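Local coordinates for protein pyroglutamyl-peptidase I (Fervidobacterium islandicum, PDB 6LTQ) that probably removes the N-terminal pyroglutamyl residue from peptides, as a cysteine peptidase of the pyrrolidone carboxyl peptidase family from a thermophilic, keratin-degrading bacterium, at residues 92-97 with 147-152; 158-163 with 176-181. All blocks are in the same frame, centred on the assembly; numbering follows the deposited sequence.

Interaction 1 (92-97 with 147-152); sequences LERVAI and VSYTAG
Leu92 and Glu93 pair in parallel with Val147 and Ser148, the CA atoms of Leu92 and Val147 lying 4.8 Å apart, and so join strands 90-97 and 145-148 in the mixed sheet of the pyroglutamyl peptidase fold. Two backbone bonds document the register: Ser148 N gives its proton to Leu92 O at 2.7 Å, and Arg94 N gives its own to Ser148 O at 2.9 Å. Past this pairing the direct backbone bonds give way to a water, which accepts from Ala151 N at 2.8 Å and is placed to donate to Val95 O.

Glu93 carries the polar centre. Turned about CB-CG (chi2 -70°), its chain doubles back and brings the carboxylate to Ser148. Ser148 OG donates to Glu93 OE1 at 2.6 Å, on the syn side but 33° out of the carboxylate plane, while Ala151 CB packs 3.6 Å from Glu93 CD. With OE1 held by Ser148, and OE2 by a salt bridge to Arg91 NE and a hydrogen bond to His180 ND1, both oxygens are gripped, which probably limits rotation of the carboxylate; Ser148 is consistent with a second-shell role. A leucine in place of Glu93 would probably leave the Ser148 hydroxyl, the Arg91 charge and His180 ND1 without the carboxylate oxygens that hold them.

Further along the chain, Val95 CB rests 3.5 Å from Tyr149 O. The extended Arg94 runs alongside the Tyr149 ring and sends NH2 to Asp114 of the second subunit in a salt bridge, its stronger tie, while NH1 donates to Tyr149 OH at 3.0 Å through a bent N-H...O angle of 143°.

Interaction 2 (158-163 with 176-181); sequences EVYYYS and ALFVHL
Tyr160 and Phe178 both set CG anti to the backbone N. In Tyr160 this torsion (chi1 -161°) carries the ring across the strand, with one face against Phe178; in Phe178 it leaves CB over the tyrosine ring and swings the phenyl group toward the C-terminal end of the segment, where CE1 lies over one face of the His180 ring. The result is a helix-on-sheet contact, with segment 158-163 running nearly antiparallel to segment 176-181 and the two axes 8.5 Å apart at their closest.

The evidence for a CH-pi contact is direct: Phe178 CB stands 3.5 Å from the centroid of the Tyr160 ring and only 10° off its normal. Phe178 N lies over the same ring, 3.5 Å from Tyr160 CZ, so that backbone and CB together line one face. The centroids of the Tyr160 and Phe178 rings are 5.8 Å apart and their planes at 48°, neither a stack nor edge-to-face. One helical turn on, Ser163 CB touches Ala176 CB at 4.0 Å, while its OG is bonded to Tyr70 and His80.

Every residue that touches here is buried. Tyr160 OH rests against the Ala176-Leu177 backbone, 3.8 Å from Leu177 CA, without bonding to it, and finds its partner in Glu93 O. Direct contact is thus by packing, while a polar link runs indirectly through Glu93, which bonds both Tyr160 OH and the Phe178 backbone.

Overall arrangement
Interactions 1 and 2 have centres 8 Å apart and share one sheet, in which strands 90-97 and 175-181 are antiparallel neighbours. Two probable hydrogen bonds are the joints between them: Tyr160 OH lies 2.7 Å from Glu93 O, and His180 ND1 lies 2.7 Å from Glu93 OE2. On its other side His180 NE2 is hydrogen-bonded to the modified residue at position 156, a cysteine oxidised to cysteinesulfonic acid. This Cys-His-Glu sequence of contacts is consistent with the catalytic triad of the family. Interaction 1 is thus placed to orient the carboxylate, while interaction 2 packs the helix that follows position 156 against the strand that carries His180. Ala96 CB, 3.5 Å from Tyr161 N, packs against the helix backbone.

Interaction 1 (92-97 with 147-152)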
ATOM      1  N   LEU D  92       6.444  14.499  -8.823  1.00 12.05           N
ATOM      2  CA  LEU D  92       6.314  15.551  -9.821  1.00 13.86           C
ATOM      3  C   LEU D  92       4.923  15.489 -10.439  1.00 14.89           C
ATOM      4  O   LEU D  92       4.547  14.476 -11.048  1.00 12.23           O
ATOM      5  CB  LEU D  92       7.396  15.387 -10.889  1.00  7.81           C
ATOM      6  CG  LEU D  92       8.769  15.222 -10.239  1.00 16.10           C
ATOM      7  CD1 LEU D  92       9.721  14.577 -11.197  1.00 16.92           C
ATOM      8  CD2 LEU D  92       9.330  16.584  -9.775  1.00 17.43           C
ATOM      9  N   GLU D  93       4.164  16.569 -10.290  1.00  9.94           N
ATOM     10  CA  GLU D  93       2.762  16.591 -10.696  1.00 10.68           C
ATOM     11  C   GLU D  93       2.619  17.126 -12.116  1.00 20.55           C
ATOM     12  O   GLU D  93       3.031  18.252 -12.416  1.00 14.32           O
ATOM     13  CB  GLU D  93       1.947  17.431  -9.716  1.00 12.55           C
ATOM     14  CG  GLU D  93       1.950  16.876  -8.296  1.00 15.96           C
ATOM     15  CD  GLU D  93       1.153  15.577  -8.139  1.00 19.37           C
ATOM     16  OE1 GLU D  93       0.572  15.075  -9.136  1.00 13.42           O
ATOM     17  OE2 GLU D  93       1.071  15.082  -6.990  1.00 17.16           O
ATOM     18  N   ARG D  94       2.000  16.332 -12.985  1.00 14.34           N
ATOM     19  CA  ARG D  94       1.860  16.729 -14.372  1.00 12.92           C
ATOM     20  C   ARG D  94       0.538  17.411 -14.672  1.00  9.08           C
ATOM     21  O   ARG D  94       0.440  18.102 -15.697  1.00 15.46           O
ATOM     22  CB  ARG D  94       2.008  15.497 -15.281  1.00 13.19           C
ATOM     23  CG  ARG D  94       2.249  15.819 -16.736  1.00 20.38           C
ATOM     24  CD  ARG D  94       2.715  14.625 -17.506  1.00 15.26           C
ATOM     25  NE  ARG D  94       3.216  15.008 -18.828  1.00 24.80           N
ATOM     26  CZ  ARG D  94       3.813  14.180 -19.677  1.00 19.69           C
ATOM     27  NH1 ARG D  94       3.991  12.902 -19.359  1.00 24.79           N
ATOM     28  NH2 ARG D  94       4.249  14.639 -20.848  1.00 35.40           N
ATOM     29  N   VAL D  95      -0.489  17.202 -13.843  1.00 11.88           N
ATOM     30  CA  VAL D  95      -1.867  17.571 -14.174  1.00 12.81           C
ATOM     31  C   VAL D  95      -2.447  18.423 -13.059  1.00 14.23           C
ATOM     32  O   VAL D  95      -2.384  18.036 -11.884  1.00 16.04           O
ATOM     33  CB  VAL D  95      -2.763  16.329 -14.370  1.00 17.85           C
ATOM     34  CG1 VAL D  95      -4.226  16.746 -14.587  1.00 15.26           C
ATOM     35  CG2 VAL D  95      -2.264  15.484 -15.515  1.00 14.84           C
ATOM     36  N   ALA D  96      -3.061  19.555 -13.428  1.00 12.63           N
ATOM     37  CA  ALA D  96      -3.845  20.362 -12.501  1.00 16.22           C
ATOM     38  C   ALA D  96      -5.270  20.434 -13.023  1.00 12.00           C
ATOM     39  O   ALA D  96      -5.478  20.721 -14.202  1.00 15.69           O
ATOM     40  CB  ALA D  96      -3.251  21.777 -12.352  1.00 14.96           C
ATOM     41  N   ILE D  97      -6.247  20.186 -12.165  1.00 15.03           N
ATOM     42  CA  ILE D  97      -7.623  20.123 -12.629  1.00 15.73           C
ATOM     43  C   ILE D  97      -8.441  21.262 -12.031  1.00 20.25           C
ATOM     44  O   ILE D  97      -8.156  21.781 -10.951  1.00 17.90           O
ATOM     45  CB  ILE D  97      -8.275  18.763 -12.319  1.00 18.26           C
ATOM     46  CG1 ILE D  97      -8.369  18.559 -10.814  1.00 19.76           C
ATOM     47  CG2 ILE D  97      -7.475  17.631 -12.976  1.00 24.72           C
ATOM     48  CD1 ILE D  97      -9.438  17.545 -10.439  1.00 29.91           C
ATOM     49  N   VAL D 147       6.566  10.572 -11.659  1.00 12.16           N
ATOM     50  CA  VAL D 147       5.569  11.474 -12.214  1.00 12.61           C
ATOM     51  C   VAL D 147       4.192  11.038 -11.744  1.00 18.63           C
ATOM     52  O   VAL D 147       3.831   9.854 -11.837  1.00 15.54           O
ATOM     53  CB  VAL D 147       5.648  11.508 -13.750  1.00 13.34           C
ATOM     54  CG1 VAL D 147       4.508  12.355 -14.321  1.00 10.51           C
ATOM     55  CG2 VAL D 147       7.012  12.057 -14.186  1.00 16.21           C
ATOM     56  N   SER D 148       3.412  12.000 -11.269  1.00  9.48           N
ATOM     57  CA  SER D 148       2.061  11.788 -10.781  1.00 14.70           C
ATOM     58  C   SER D 148       1.080  12.504 -11.698  1.00 13.36           C
ATOM     59  O   SER D 148       1.408  13.536 -12.299  1.00 12.16           O
ATOM     60  CB  SER D 148       1.917  12.316  -9.339  1.00 14.71           C
ATOM     61  OG  SER D 148       0.551  12.482  -8.970  1.00 12.02           O
ATOM     62  N   TYR D 149      -0.131  11.954 -11.806  1.00  9.00           N
ATOM     63  CA  TYR D 149      -1.158  12.534 -12.664  1.00 11.33           C
ATOM     64  C   TYR D 149      -2.356  13.048 -11.889  1.00 13.70           C
ATOM     65  O   TYR D 149      -3.353  13.446 -12.502  1.00 12.53           O
ATOM     66  CB  TYR D 149      -1.598  11.517 -13.731  1.00 13.26           C
ATOM     67  CG  TYR D 149      -0.508  11.332 -14.737  1.00 13.25           C
ATOM     68  CD1 TYR D 149       0.600  10.543 -14.462  1.00 15.57           C
ATOM     69  CD2 TYR D 149      -0.558  11.998 -15.959  1.00 15.68           C
ATOM     70  CE1 TYR D 149       1.647  10.413 -15.420  1.00 15.78           C
ATOM     71  CE2 TYR D 149       0.441  11.880 -16.881  1.00 14.28           C
ATOM     72  CZ  TYR D 149       1.539  11.094 -16.616  1.00 14.24           C
ATOM     73  OH  TYR D 149       2.532  10.994 -17.570  1.00 23.69           O
ATOM     74  N   THR D 150      -2.297  13.061 -10.560  1.00 12.82           N
ATOM     75  CA  THR D 150      -3.296  13.784  -9.790  1.00 12.70           C
ATOM     76  C   THR D 150      -2.606  14.427  -8.599  1.00 18.72           C
ATOM     77  O   THR D 150      -1.918  13.751  -7.823  1.00 14.80           O
ATOM     78  CB  THR D 150      -4.453  12.881  -9.333  1.00 15.24           C
ATOM     79  OG1 THR D 150      -5.247  13.611  -8.391  1.00 15.49           O
ATOM     80  CG2 THR D 150      -3.956  11.611  -8.668  1.00 14.51           C
ATOM     81  N   ALA D 151      -2.777  15.743  -8.475  1.00 14.11           N
ATOM     82  CA  ALA D 151      -2.255  16.500  -7.343  1.00 15.17           C
ATOM     83  C   ALA D 151      -3.320  16.721  -6.279  1.00 18.10           C
ATOM     84  O   ALA D 151      -3.190  17.618  -5.432  1.00 17.24           O
ATOM     85  CB  ALA D 151      -1.677  17.833  -7.837  1.00 16.25           C
ATOM     86  N   GLY D 152      -4.372  15.922  -6.302  1.00 14.89           N
ATOM     87  CA  GLY D 152      -5.479  16.133  -5.407  1.00 15.41           C
ATOM     88  C   GLY D 152      -6.392  17.232  -5.923  1.00 16.58           C
ATOM     89  O   GLY D 152      -6.277  17.715  -7.063  1.00 14.85           O
TER
HETATM   90  O   HOH W   1      -4.355  17.358 -10.193  1.00 14.47           O

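Interaction 2 (158-163 with 176-181)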
ATOM      1  N   GLU D 158      -5.153  23.584  -6.437  1.00 21.45           N
ATOM      2  CA  GLU D 158      -5.789  24.859  -6.762  1.00 25.92           C
ATOM      3  C   GLU D 158      -4.755  25.865  -7.233  1.00 16.89           C
ATOM      4  O   GLU D 158      -4.900  26.479  -8.295  1.00 18.55           O
ATOM      5  CB  GLU D 158      -6.551  25.408  -5.555  1.00 27.07           C
ATOM      6  CG  GLU D 158      -7.024  26.868  -5.779  1.00 28.81           C
ATOM      7  CD  GLU D 158      -7.617  27.529  -4.535  1.00 33.25           C
ATOM      8  OE1 GLU D 158      -7.437  27.007  -3.423  1.00 26.85           O
ATOM      9  OE2 GLU D 158      -8.284  28.575  -4.677  1.00 32.09           O
ATOM     10  N   VAL D 159      -3.679  26.012  -6.458  1.00 22.00           N
ATOM     11  CA  VAL D 159      -2.593  26.913  -6.821  1.00 19.86           C
ATOM     12  C   VAL D 159      -1.961  26.482  -8.132  1.00 19.59           C
ATOM     13  O   VAL D 159      -1.639  27.311  -8.996  1.00 18.62           O
ATOM     14  CB  VAL D 159      -1.563  26.954  -5.672  1.00 26.78           C
ATOM     15  CG1 VAL D 159      -0.211  27.400  -6.166  1.00 22.78           C
ATOM     16  CG2 VAL D 159      -2.073  27.832  -4.541  1.00 21.02           C
ATOM     17  N   TYR D 160      -1.784  25.168  -8.319  1.00 21.43           N
ATOM     18  CA  TYR D 160      -1.214  24.676  -9.565  1.00 14.18           C
ATOM     19  C   TYR D 160      -2.091  25.066 -10.750  1.00 15.27           C
ATOM     20  O   TYR D 160      -1.594  25.557 -11.766  1.00 19.37           O
ATOM     21  CB  TYR D 160      -1.043  23.146  -9.508  1.00 11.54           C
ATOM     22  CG  TYR D 160      -0.089  22.547 -10.504  1.00 14.52           C
ATOM     23  CD1 TYR D 160       0.806  23.331 -11.208  1.00 14.24           C
ATOM     24  CD2 TYR D 160      -0.065  21.153 -10.722  1.00 14.46           C
ATOM     25  CE1 TYR D 160       1.697  22.771 -12.119  1.00 11.31           C
ATOM     26  CE2 TYR D 160       0.817  20.582 -11.622  1.00 10.65           C
ATOM     27  CZ  TYR D 160       1.698  21.381 -12.316  1.00 18.15           C
ATOM     28  OH  TYR D 160       2.574  20.798 -13.192  1.00 15.46           O
ATOM     29  N   TYR D 161      -3.395  24.811 -10.646  1.00 13.79           N
ATOM     30  CA  TYR D 161      -4.291  25.155 -11.747  1.00 18.26           C
ATOM     31  C   TYR D 161      -4.299  26.658 -11.979  1.00 19.68           C
ATOM     32  O   TYR D 161      -4.239  27.121 -13.125  1.00 16.02           O
ATOM     33  CB  TYR D 161      -5.703  24.644 -11.467  1.00 18.49           C
ATOM     34  CG  TYR D 161      -6.672  24.930 -12.604  1.00 24.13           C
ATOM     35  CD1 TYR D 161      -7.385  26.129 -12.654  1.00 28.28           C
ATOM     36  CD2 TYR D 161      -6.872  24.005 -13.627  1.00 18.45           C
ATOM     37  CE1 TYR D 161      -8.257  26.403 -13.688  1.00 21.51           C
ATOM     38  CE2 TYR D 161      -7.763  24.268 -14.664  1.00 18.44           C
ATOM     39  CZ  TYR D 161      -8.455  25.470 -14.691  1.00 24.42           C
ATOM     40  OH  TYR D 161      -9.338  25.742 -15.742  1.00 21.53           O
ATOM     41  N   TYR D 162      -4.331  27.430 -10.893  1.00 20.58           N
ATOM     42  CA  TYR D 162      -4.322  28.886 -11.024  1.00 26.34           C
ATOM     43  C   TYR D 162      -3.123  29.354 -11.843  1.00 21.09           C
ATOM     44  O   TYR D 162      -3.271  30.145 -12.781  1.00 23.46           O
ATOM     45  CB  TYR D 162      -4.334  29.540  -9.638  1.00 24.19           C
ATOM     46  CG  TYR D 162      -4.523  31.047  -9.728  1.00 25.34           C
ATOM     47  CD1 TYR D 162      -3.435  31.895  -9.902  1.00 27.83           C
ATOM     48  CD2 TYR D 162      -5.793  31.607  -9.680  1.00 35.21           C
ATOM     49  CE1 TYR D 162      -3.614  33.266 -10.008  1.00 36.37           C
ATOM     50  CE2 TYR D 162      -5.982  32.968  -9.781  1.00 36.05           C
ATOM     51  CZ  TYR D 162      -4.892  33.792  -9.945  1.00 38.94           C
ATOM     52  OH  TYR D 162      -5.095  35.148 -10.050  1.00 40.49           O
ATOM     53  N   SER D 163      -1.923  28.841 -11.533  1.00 21.22           N
ATOM     54  CA  SER D 163      -0.732  29.290 -12.244  1.00 15.89           C
ATOM     55  C   SER D 163      -0.725  28.832 -13.696  1.00 27.71           C
ATOM     56  O   SER D 163      -0.344  29.603 -14.586  1.00 23.43           O
ATOM     57  CB  SER D 163       0.552  28.808 -11.540  1.00 16.52           C
ATOM     58  OG  SER D 163       0.744  29.493 -10.304  1.00 25.26           O
ATOM     59  N   ALA D 176       4.876  26.493 -15.235  1.00 18.21           N
ATOM     60  CA  ALA D 176       4.637  26.151 -13.851  1.00 15.56           C
ATOM     61  C   ALA D 176       4.812  24.650 -13.689  1.00 21.94           C
ATOM     62  O   ALA D 176       4.492  23.878 -14.601  1.00 18.62           O
ATOM     63  CB  ALA D 176       3.250  26.580 -13.410  1.00 22.95           C
ATOM     64  N   LEU D 177       5.376  24.266 -12.543  1.00 17.85           N
ATOM     65  CA  LEU D 177       5.523  22.868 -12.145  1.00 18.31           C
ATOM     66  C   LEU D 177       5.195  22.764 -10.660  1.00 27.17           C
ATOM     67  O   LEU D 177       5.580  23.637  -9.870  1.00 18.79           O
ATOM     68  CB  LEU D 177       6.946  22.353 -12.433  1.00 16.34           C
ATOM     69  CG  LEU D 177       7.311  20.914 -12.024  1.00 16.83           C
ATOM     70  CD1 LEU D 177       6.462  19.861 -12.777  1.00 19.25           C
ATOM     71  CD2 LEU D 177       8.782  20.647 -12.233  1.00 17.73           C
ATOM     72  N   PHE D 178       4.469  21.711 -10.271  1.00 14.14           N
ATOM     73  CA  PHE D 178       4.184  21.459  -8.864  1.00 15.94           C
ATOM     74  C   PHE D 178       4.942  20.212  -8.421  1.00 16.86           C
ATOM     75  O   PHE D 178       4.918  19.190  -9.113  1.00 14.13           O
ATOM     76  CB  PHE D 178       2.687  21.292  -8.592  1.00 15.66           C
ATOM     77  CG  PHE D 178       2.351  21.434  -7.146  1.00 18.99           C
ATOM     78  CD1 PHE D 178       2.644  20.410  -6.241  1.00 13.84           C
ATOM     79  CD2 PHE D 178       1.820  22.614  -6.660  1.00 19.82           C
ATOM     80  CE1 PHE D 178       2.395  20.562  -4.887  1.00 17.33           C
ATOM     81  CE2 PHE D 178       1.564  22.766  -5.311  1.00 15.55           C
ATOM     82  CZ  PHE D 178       1.856  21.746  -4.423  1.00 17.36           C
ATOM     83  N   VAL D 179       5.618  20.300  -7.281  1.00 11.61           N
ATOM     84  CA  VAL D 179       6.405  19.191  -6.730  1.00 14.74           C
ATOM     85  C   VAL D 179       5.812  18.855  -5.368  1.00 16.68           C
ATOM     86  O   VAL D 179       5.814  19.696  -4.458  1.00 15.27           O
ATOM     87  CB  VAL D 179       7.899  19.528  -6.625  1.00 18.55           C
ATOM     88  CG1 VAL D 179       8.672  18.312  -6.096  1.00 13.39           C
ATOM     89  CG2 VAL D 179       8.453  19.937  -7.989  1.00 13.14           C
ATOM     90  N   HIS D 180       5.174  17.691  -5.267  1.00 12.48           N
ATOM     91  CA  HIS D 180       4.749  17.159  -3.988  1.00 12.19           C
ATOM     92  C   HIS D 180       5.897  16.462  -3.273  1.00 14.18           C
ATOM     93  O   HIS D 180       6.743  15.810  -3.892  1.00 15.41           O
ATOM     94  CB  HIS D 180       3.573  16.203  -4.159  1.00 14.61           C
ATOM     95  CG  HIS D 180       2.240  16.857  -3.951  1.00 18.55           C
ATOM     96  ND1 HIS D 180       1.186  16.695  -4.822  1.00 21.72           N
ATOM     97  CD2 HIS D 180       1.802  17.707  -2.987  1.00 19.15           C
ATOM     98  CE1 HIS D 180       0.143  17.382  -4.386  1.00 20.44           C
ATOM     99  NE2 HIS D 180       0.493  18.016  -3.280  1.00 22.76           N
ATOM    100  N   LEU D 181       5.875  16.555  -1.942  1.00 16.61           N
ATOM    101  CA  LEU D 181       6.975  16.147  -1.089  1.00 12.84           C
ATOM    102  C   LEU D 181       6.512  15.163  -0.017  1.00 11.96           C
ATOM    103  O   LEU D 181       5.410  15.314   0.543  1.00 12.72           O
ATOM    104  CB  LEU D 181       7.608  17.367  -0.384  1.00 11.76           C
ATOM    105  CG  LEU D 181       8.087  18.477  -1.309  1.00 17.41           C
ATOM    106  CD1 LEU D 181       8.299  19.768  -0.468  1.00 17.76           C
ATOM    107  CD2 LEU D 181       9.365  18.049  -2.024  1.00 15.30           C
TER